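Local coordinates for protein (aminopeptidase) (PDB 1B65), which probably cleaves N-terminal L-residues from peptides and hydrolyses D-alanine esters and amides, as a serine aminopeptidase with a variant of the Ntn hydrolase fold, at residues 26-40 against 162-176. Numbering follows the deposited sequence.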
ATOM      1  N   TYR A  26     -20.781 -25.366  15.198  1.00 10.47           N
ATOM      2  CA  TYR A  26     -20.603 -24.725  16.484  1.00 12.74           C
ATOM      3  C   TYR A  26     -20.787 -23.216  16.404  1.00 12.66           C
ATOM      4  O   TYR A  26     -20.600 -22.567  17.426  1.00 13.97           O
ATOM      5  CB  TYR A  26     -19.186 -25.033  17.062  1.00 13.80           C
ATOM      6  CG  TYR A  26     -19.079 -26.518  17.362  1.00 19.03           C
ATOM      7  CD1 TYR A  26     -19.836 -27.058  18.409  1.00 21.17           C
ATOM      8  CD2 TYR A  26     -18.307 -27.375  16.591  1.00 19.01           C
ATOM      9  CE1 TYR A  26     -19.768 -28.410  18.698  1.00 22.44           C
ATOM     10  CE2 TYR A  26     -18.223 -28.730  16.891  1.00 21.78           C
ATOM     11  CZ  TYR A  26     -18.976 -29.232  17.926  1.00 22.44           C
ATOM     12  OH  TYR A  26     -18.933 -30.586  18.251  1.00 25.62           O
ATOM     13  N   ASN A  27     -21.040 -22.677  15.215  1.00 12.23           N
ATOM     14  CA  ASN A  27     -21.173 -21.236  15.023  1.00 12.17           C
ATOM     15  C   ASN A  27     -19.910 -20.556  15.596  1.00 11.99           C
ATOM     16  O   ASN A  27     -19.939 -19.669  16.453  1.00 12.77           O
ATOM     17  CB  ASN A  27     -22.432 -20.623  15.646  1.00 11.68           C
ATOM     18  CG  ASN A  27     -22.608 -19.155  15.252  1.00 12.02           C
ATOM     19  OD1 ASN A  27     -22.079 -18.639  14.267  1.00 12.48           O
ATOM     20  ND2 ASN A  27     -23.442 -18.452  16.007  1.00 12.37           N
ATOM     21  N   ALA A  28     -18.776 -21.074  15.106  1.00 11.72           N
ATOM     22  CA  ALA A  28     -17.482 -20.595  15.591  1.00 12.36           C
ATOM     23  C   ALA A  28     -16.391 -20.784  14.565  1.00 11.33           C
ATOM     24  O   ALA A  28     -16.550 -21.577  13.644  1.00 11.30           O
ATOM     25  CB  ALA A  28     -17.038 -21.402  16.825  1.00 12.55           C
ATOM     26  N   ILE A  29     -15.225 -20.143  14.832  1.00 11.61           N
ATOM     27  CA  ILE A  29     -14.130 -20.278  13.857  1.00 11.96           C
ATOM     28  C   ILE A  29     -13.589 -21.681  13.700  1.00 11.05           C
ATOM     29  O   ILE A  29     -13.060 -22.085  12.648  1.00 12.10           O
ATOM     30  CB  ILE A  29     -13.019 -19.248  14.232  1.00 11.00           C
ATOM     31  CG1 ILE A  29     -12.072 -19.153  13.018  1.00 11.92           C
ATOM     32  CG2 ILE A  29     -12.288 -19.694  15.482  1.00 12.77           C
ATOM     33  CD1 ILE A  29     -11.109 -17.963  13.076  1.00 14.52           C
ATOM     34  N   THR A  30     -13.797 -22.571  14.682  1.00 11.24           N
ATOM     35  CA  THR A  30     -13.425 -23.983  14.568  1.00 11.38           C
ATOM     36  C   THR A  30     -14.327 -24.748  13.607  1.00  9.38           C
ATOM     37  O   THR A  30     -13.999 -25.893  13.300  1.00 12.50           O
ATOM     38  CB  THR A  30     -13.493 -24.676  15.948  1.00 12.87           C
ATOM     39  OG1 THR A  30     -14.791 -24.386  16.466  1.00 13.79           O
ATOM     40  CG2 THR A  30     -12.390 -24.108  16.838  1.00 12.98           C
ATOM     41  N   ASP A  31     -15.376 -24.125  13.033  1.00  9.15           N
ATOM     42  CA  ASP A  31     -16.154 -24.775  11.991  1.00  9.57           C
ATOM     43  C   ASP A  31     -15.368 -24.879  10.683  1.00 11.31           C
ATOM     44  O   ASP A  31     -15.690 -25.657   9.776  1.00 10.03           O
ATOM     45  CB  ASP A  31     -17.470 -24.037  11.726  1.00 10.89           C
ATOM     46  CG  ASP A  31     -18.441 -24.209  12.886  1.00 11.85           C
ATOM     47  OD1 ASP A  31     -18.425 -25.212  13.636  1.00 12.73           O
ATOM     48  OD2 ASP A  31     -19.238 -23.271  13.064  1.00 12.76           O
ATOM     49  N   VAL A  32     -14.295 -24.090  10.599  1.00 11.93           N
ATOM     50  CA  VAL A  32     -13.358 -24.228   9.482  1.00 12.22           C
ATOM     51  C   VAL A  32     -12.454 -25.417   9.815  1.00 14.24           C
ATOM     52  O   VAL A  32     -11.690 -25.456  10.784  1.00 12.66           O
ATOM     53  CB  VAL A  32     -12.516 -22.953   9.289  1.00 11.97           C
ATOM     54  CG1 VAL A  32     -11.508 -23.162   8.142  1.00 12.52           C
ATOM     55  CG2 VAL A  32     -13.415 -21.771   8.939  1.00 13.52           C
ATOM     56  N   ASP A  33     -12.499 -26.456   8.988  1.00 16.70           N
ATOM     57  CA  ASP A  33     -11.783 -27.702   9.243  1.00 20.74           C
ATOM     58  C   ASP A  33     -10.298 -27.538   9.560  1.00 17.79           C
ATOM     59  O   ASP A  33      -9.576 -26.793   8.881  1.00 17.08           O
ATOM     60  CB  ASP A  33     -11.910 -28.560   7.983  1.00 28.65           C
ATOM     61  CG  ASP A  33     -10.779 -28.278   6.999  1.00 33.98           C
ATOM     62  OD1 ASP A  33     -10.633 -27.091   6.529  1.00 35.88           O
ATOM     63  OD2 ASP A  33      -9.993 -29.234   6.757  1.00 36.30           O
ATOM     64  N   GLY A  34      -9.890 -28.149  10.650  1.00 15.76           N
ATOM     65  CA  GLY A  34      -8.486 -28.167  11.042  1.00 14.18           C
ATOM     66  C   GLY A  34      -8.076 -26.983  11.907  1.00 12.88           C
ATOM     67  O   GLY A  34      -6.953 -27.030  12.356  1.00 12.03           O
ATOM     68  N   VAL A  35      -8.936 -25.966  12.034  1.00 12.74           N
ATOM     69  CA  VAL A  35      -8.526 -24.791  12.812  1.00 12.43           C
ATOM     70  C   VAL A  35      -8.856 -25.013  14.281  1.00 12.68           C
ATOM     71  O   VAL A  35     -10.021 -25.303  14.579  1.00 13.78           O
ATOM     72  CB  VAL A  35      -9.254 -23.526  12.314  1.00 12.36           C
ATOM     73  CG1 VAL A  35      -8.979 -22.350  13.268  1.00 15.51           C
ATOM     74  CG2 VAL A  35      -8.752 -23.233  10.894  1.00 15.08           C
ATOM     75  N   GLY A  36      -7.893 -24.829  15.149  1.00 12.64           N
ATOM     76  CA  GLY A  36      -8.208 -25.044  16.603  1.00 12.44           C
ATOM     77  C   GLY A  36      -8.002 -23.721  17.337  1.00 12.85           C
ATOM     78  O   GLY A  36      -7.253 -22.831  16.889  1.00 13.47           O
ATOM     79  N   VAL A  37      -8.653 -23.548  18.487  1.00 10.49           N
ATOM     80  CA  VAL A  37      -8.511 -22.330  19.287  1.00 11.92           C
ATOM     81  C   VAL A  37      -8.147 -22.752  20.711  1.00 11.50           C
ATOM     82  O   VAL A  37      -8.751 -23.722  21.196  1.00 12.40           O
ATOM     83  CB  VAL A  37      -9.837 -21.540  19.333  1.00 13.62           C
ATOM     84  CG1 VAL A  37      -9.793 -20.341  20.260  1.00 15.77           C
ATOM     85  CG2 VAL A  37     -10.225 -21.080  17.914  1.00 14.36           C
ATOM     86  N   GLY A  38      -7.169 -22.079  21.301  1.00 10.63           N
ATOM     87  CA  GLY A  38      -6.828 -22.383  22.690  1.00 13.02           C
ATOM     88  C   GLY A  38      -6.711 -21.073  23.474  1.00 14.63           C
ATOM     89  O   GLY A  38      -6.408 -20.021  22.887  1.00 13.96           O
ATOM     90  N   PHE A  39      -7.006 -21.157  24.779  1.00 12.75           N
ATOM     91  CA  PHE A  39      -6.959 -19.948  25.588  1.00 12.88           C
ATOM     92  C   PHE A  39      -6.191 -20.157  26.901  1.00 14.89           C
ATOM     93  O   PHE A  39      -6.174 -21.281  27.439  1.00 14.54           O
ATOM     94  CB  PHE A  39      -8.361 -19.524  26.053  1.00 14.15           C
ATOM     95  CG  PHE A  39      -9.364 -19.164  24.995  1.00 15.16           C
ATOM     96  CD1 PHE A  39      -9.233 -18.012  24.222  1.00 15.96           C
ATOM     97  CD2 PHE A  39     -10.424 -20.001  24.745  1.00 15.04           C
ATOM     98  CE1 PHE A  39     -10.185 -17.697  23.276  1.00 15.62           C
ATOM     99  CE2 PHE A  39     -11.369 -19.711  23.798  1.00 16.27           C
ATOM    100  CZ  PHE A  39     -11.257 -18.555  23.037  1.00 15.88           C
ATOM    101  N   GLN A  40      -5.608 -19.060  27.373  1.00 13.46           N
ATOM    102  CA  GLN A  40      -5.050 -19.018  28.724  1.00 14.96           C
ATOM    103  C   GLN A  40      -5.699 -17.784  29.352  1.00 13.85           C
ATOM    104  O   GLN A  40      -5.605 -16.700  28.745  1.00 13.59           O
ATOM    105  CB  GLN A  40      -3.536 -19.032  28.817  1.00 15.24           C
ATOM    106  CG  GLN A  40      -3.019 -18.587  30.188  1.00 17.55           C
ATOM    107  CD  GLN A  40      -3.242 -19.669  31.222  1.00 20.94           C
ATOM    108  OE1 GLN A  40      -4.173 -20.472  31.161  1.00 22.88           O
ATOM    109  NE2 GLN A  40      -2.370 -19.687  32.229  1.00 21.65           N
ATOM    110  N   ASP A 162       2.350 -18.868  30.278  1.00 14.76           N
ATOM    111  CA  ASP A 162       0.935 -18.569  29.954  1.00 16.10           C
ATOM    112  C   ASP A 162       0.704 -18.707  28.448  1.00 16.62           C
ATOM    113  O   ASP A 162      -0.355 -19.184  27.999  1.00 14.58           O
ATOM    114  CB  ASP A 162       0.592 -17.136  30.371  1.00 16.38           C
ATOM    115  CG  ASP A 162       0.526 -16.954  31.874  1.00 19.20           C
ATOM    116  OD1 ASP A 162      -0.080 -17.827  32.535  1.00 18.50           O
ATOM    117  OD2 ASP A 162       1.084 -15.952  32.363  1.00 20.36           O
ATOM    118  N   VAL A 163       1.681 -18.214  27.650  1.00 15.28           N
ATOM    119  CA  VAL A 163       1.427 -18.372  26.213  1.00 16.45           C
ATOM    120  C   VAL A 163       1.551 -19.798  25.743  1.00 16.64           C
ATOM    121  O   VAL A 163       0.689 -20.233  24.957  1.00 15.98           O
ATOM    122  CB  VAL A 163       2.026 -17.278  25.315  1.00 20.36           C
ATOM    123  CG1 VAL A 163       2.787 -16.226  26.048  1.00 18.03           C
ATOM    124  CG2 VAL A 163       2.521 -17.783  23.979  1.00 19.30           C
ATOM    125  N   ARG A 164       2.475 -20.608  26.276  1.00 15.54           N
ATOM    126  CA  ARG A 164       2.592 -21.991  25.905  1.00 19.90           C
ATOM    127  C   ARG A 164       1.321 -22.767  26.290  1.00 18.01           C
ATOM    128  O   ARG A 164       0.939 -23.676  25.571  1.00 18.48           O
ATOM    129  CB  ARG A 164       3.733 -22.728  26.626  1.00 22.26           C
ATOM    130  CG  ARG A 164       5.110 -22.440  26.069  1.00 29.06           C
ATOM    131  CD  ARG A 164       6.034 -23.574  26.575  1.00 30.99           C
ATOM    132  NE  ARG A 164       7.072 -23.812  25.645  1.00 35.85           N
ATOM    133  CZ  ARG A 164       7.641 -24.665  24.859  1.00 36.01           C
ATOM    134  NH1 ARG A 164       7.272 -25.933  24.703  1.00 37.61           N
ATOM    135  NH2 ARG A 164       8.684 -24.166  24.207  1.00 38.31           N
ATOM    136  N   LYS A 165       0.738 -22.442  27.431  1.00 18.16           N
ATOM    137  CA  LYS A 165      -0.509 -23.069  27.840  1.00 20.39           C
ATOM    138  C   LYS A 165      -1.623 -22.830  26.824  1.00 18.67           C
ATOM    139  O   LYS A 165      -2.342 -23.773  26.468  1.00 20.23           O
ATOM    140  CB  LYS A 165      -0.937 -22.542  29.212  1.00 24.18           C
ATOM    141  CG  LYS A 165      -1.767 -23.611  29.922  1.00 31.26           C
ATOM    142  CD  LYS A 165      -3.196 -23.130  30.080  1.00 34.90           C
ATOM    143  CE  LYS A 165      -3.712 -23.498  31.481  1.00 36.76           C
ATOM    144  NZ  LYS A 165      -4.468 -24.789  31.333  1.00 39.84           N
ATOM    145  N   ALA A 166      -1.739 -21.607  26.302  1.00 15.90           N
ATOM    146  CA  ALA A 166      -2.760 -21.335  25.281  1.00 15.57           C
ATOM    147  C   ALA A 166      -2.503 -22.172  24.036  1.00 16.43           C
ATOM    148  O   ALA A 166      -3.436 -22.754  23.475  1.00 14.60           O
ATOM    149  CB  ALA A 166      -2.871 -19.855  24.953  1.00 15.41           C
ATOM    150  N   LEU A 167      -1.252 -22.216  23.563  1.00 15.54           N
ATOM    151  CA  LEU A 167      -0.888 -22.982  22.387  1.00 15.70           C
ATOM    152  C   LEU A 167      -1.127 -24.474  22.576  1.00 17.66           C
ATOM    153  O   LEU A 167      -1.619 -25.183  21.683  1.00 17.56           O
ATOM    154  CB  LEU A 167       0.603 -22.730  22.082  1.00 17.44           C
ATOM    155  CG  LEU A 167       0.868 -21.286  21.574  1.00 16.63           C
ATOM    156  CD1 LEU A 167       2.337 -20.937  21.738  1.00 18.05           C
ATOM    157  CD2 LEU A 167       0.449 -21.197  20.106  1.00 18.52           C
ATOM    158  N   ASP A 168      -0.756 -24.997  23.740  1.00 17.26           N
ATOM    159  CA  ASP A 168      -0.958 -26.418  24.058  1.00 20.93           C
ATOM    160  C   ASP A 168      -2.428 -26.760  24.252  1.00 20.62           C
ATOM    161  O   ASP A 168      -2.845 -27.929  24.142  1.00 22.06           O
ATOM    162  CB  ASP A 168      -0.159 -26.761  25.331  1.00 21.54           C
ATOM    163  CG  ASP A 168       1.321 -26.927  25.085  1.00 23.07           C
ATOM    164  OD1 ASP A 168       1.828 -27.066  23.965  1.00 22.64           O
ATOM    165  OD2 ASP A 168       2.075 -26.945  26.082  1.00 26.94           O
ATOM    166  N   ASN A 169      -3.303 -25.809  24.532  1.00 19.55           N
ATOM    167  CA  ASN A 169      -4.719 -26.044  24.727  1.00 21.92           C
ATOM    168  C   ASN A 169      -5.529 -25.955  23.436  1.00 19.71           C
ATOM    169  O   ASN A 169      -6.759 -26.038  23.526  1.00 19.43           O
ATOM    170  CB  ASN A 169      -5.305 -24.966  25.652  1.00 25.45           C
ATOM    171  CG  ASN A 169      -5.070 -25.235  27.126  1.00 29.65           C
ATOM    172  OD1 ASN A 169      -4.560 -26.299  27.480  1.00 30.44           O
ATOM    173  ND2 ASN A 169      -5.448 -24.215  27.903  1.00 30.30           N
ATOM    174  N   VAL A 170      -4.920 -25.664  22.290  1.00 18.58           N
ATOM    175  CA  VAL A 170      -5.734 -25.512  21.083  1.00 15.93           C
ATOM    176  C   VAL A 170      -6.574 -26.756  20.820  1.00 17.43           C
ATOM    177  O   VAL A 170      -6.050 -27.856  20.996  1.00 16.46           O
ATOM    178  CB  VAL A 170      -4.986 -25.142  19.801  1.00 18.87           C
ATOM    179  CG1 VAL A 170      -4.158 -23.856  20.006  1.00 15.88           C
ATOM    180  CG2 VAL A 170      -4.109 -26.256  19.298  1.00 21.16           C
ATOM    181  N   ALA A 171      -7.825 -26.579  20.397  1.00 15.75           N
ATOM    182  CA  ALA A 171      -8.697 -27.716  20.183  1.00 15.98           C
ATOM    183  C   ALA A 171      -9.834 -27.362  19.214  1.00 15.08           C
ATOM    184  O   ALA A 171     -10.083 -26.185  18.935  1.00 14.93           O
ATOM    185  CB  ALA A 171      -9.390 -28.114  21.506  1.00 18.69           C
ATOM    186  N   SER A 172     -10.466 -28.399  18.692  1.00 14.78           N
ATOM    187  CA  SER A 172     -11.615 -28.193  17.801  1.00 14.56           C
ATOM    188  C   SER A 172     -12.877 -28.054  18.664  1.00 15.66           C
ATOM    189  O   SER A 172     -12.781 -27.978  19.901  1.00 18.11           O
ATOM    190  CB  SER A 172     -11.791 -29.371  16.852  1.00 16.42           C
ATOM    191  OG  SER A 172     -11.924 -30.594  17.576  1.00 15.87           O
ATOM    192  N   GLY A 173     -14.069 -28.029  18.075  1.00 17.03           N
ATOM    193  CA  GLY A 173     -15.274 -27.956  18.901  1.00 18.15           C
ATOM    194  C   GLY A 173     -15.636 -26.533  19.344  1.00 18.45           C
ATOM    195  O   GLY A 173     -15.208 -25.505  18.830  1.00 15.58           O
ATOM    196  N   PRO A 174     -16.535 -26.459  20.327  1.00 18.18           N
ATOM    197  CA  PRO A 174     -17.090 -25.215  20.794  1.00 17.65           C
ATOM    198  C   PRO A 174     -16.000 -24.307  21.353  1.00 17.25           C
ATOM    199  O   PRO A 174     -15.042 -24.784  21.956  1.00 14.50           O
ATOM    200  CB  PRO A 174     -18.017 -25.586  21.952  1.00 20.43           C
ATOM    201  CG  PRO A 174     -18.251 -27.035  21.841  1.00 20.11           C
ATOM    202  CD  PRO A 174     -17.151 -27.634  21.006  1.00 19.61           C
ATOM    203  N   VAL A 175     -16.218 -23.017  21.120  1.00 15.98           N
ATOM    204  CA  VAL A 175     -15.213 -22.040  21.580  1.00 14.74           C
ATOM    205  C   VAL A 175     -15.812 -21.183  22.680  1.00 15.07           C
ATOM    206  O   VAL A 175     -16.884 -20.612  22.492  1.00 15.27           O
ATOM    207  CB  VAL A 175     -14.778 -21.183  20.388  1.00 15.18           C
ATOM    208  CG1 VAL A 175     -13.885 -19.998  20.743  1.00 15.55           C
ATOM    209  CG2 VAL A 175     -14.067 -22.072  19.357  1.00 15.79           C
ATOM    210  N   GLN A 176     -15.066 -21.036  23.753  1.00 15.59           N
ATOM    211  CA  GLN A 176     -15.443 -20.165  24.858  1.00 17.05           C
ATOM    212  C   GLN A 176     -15.457 -18.717  24.415  1.00 15.48           C
ATOM    213  O   GLN A 176     -14.658 -18.338  23.568  1.00 13.61           O
ATOM    214  CB  GLN A 176     -14.399 -20.333  25.988  1.00 19.56           C
ATOM    215  CG  GLN A 176     -14.793 -19.569  27.242  1.00 23.52           C
ATOM    216  CD  GLN A 176     -13.781 -19.717  28.365  1.00 25.47           C
ATOM    217  OE1 GLN A 176     -12.710 -20.297  28.176  1.00 28.30           O
ATOM    218  NE2 GLN A 176     -14.116 -19.187  29.528  1.00 25.08           N
TER
HETATM  219  O   HOH W   1     -19.078 -22.615  19.921  1.00 22.83           O
HETATM  220  O   HOH W   2     -14.697 -28.323  15.162  1.00 20.48           O
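With chi1 at 52°, T30 sets OG1 between its backbone N and carbonyl carbon, donating to G173 O at 2.6 Å, while CG2 packs against V175 CG2. With CG trans to the backbone N (163°), Q40 bends at chi2, and its NE2 reaches the anti side of D162 OD1 (3.0 Å, N-H...O angle 172°); D162 OD2 accepts from T159 N. The Y26 ring offers one face to G173 CA and P174 CD in two CH-pi contacts. V175 CG1 meets F39 CZ at the ring edge. Between the Y26/T30 end and the Q40 end is a single antiparallel hydrogen-bonded bridge, V37 N to A171 O and A171 N to V37 O. G38 lets V170 and the end of helix 160-168 come close, its CA 3.5 Å from A166 O, and N169 ND2 donates to F39 O within its amide plane. Strand 36-43, outermost in its sheet, is flanked by strand 56-63 and the segment leaving the helix. One water links Y26 O to V175 N, a second T30 O to G173 N. Four of the five direct hydrogen bonds join uncharged groups and end on main-chain carbonyls; the fifth ends on the probably charged D162, and no salt bridge crosses the contact.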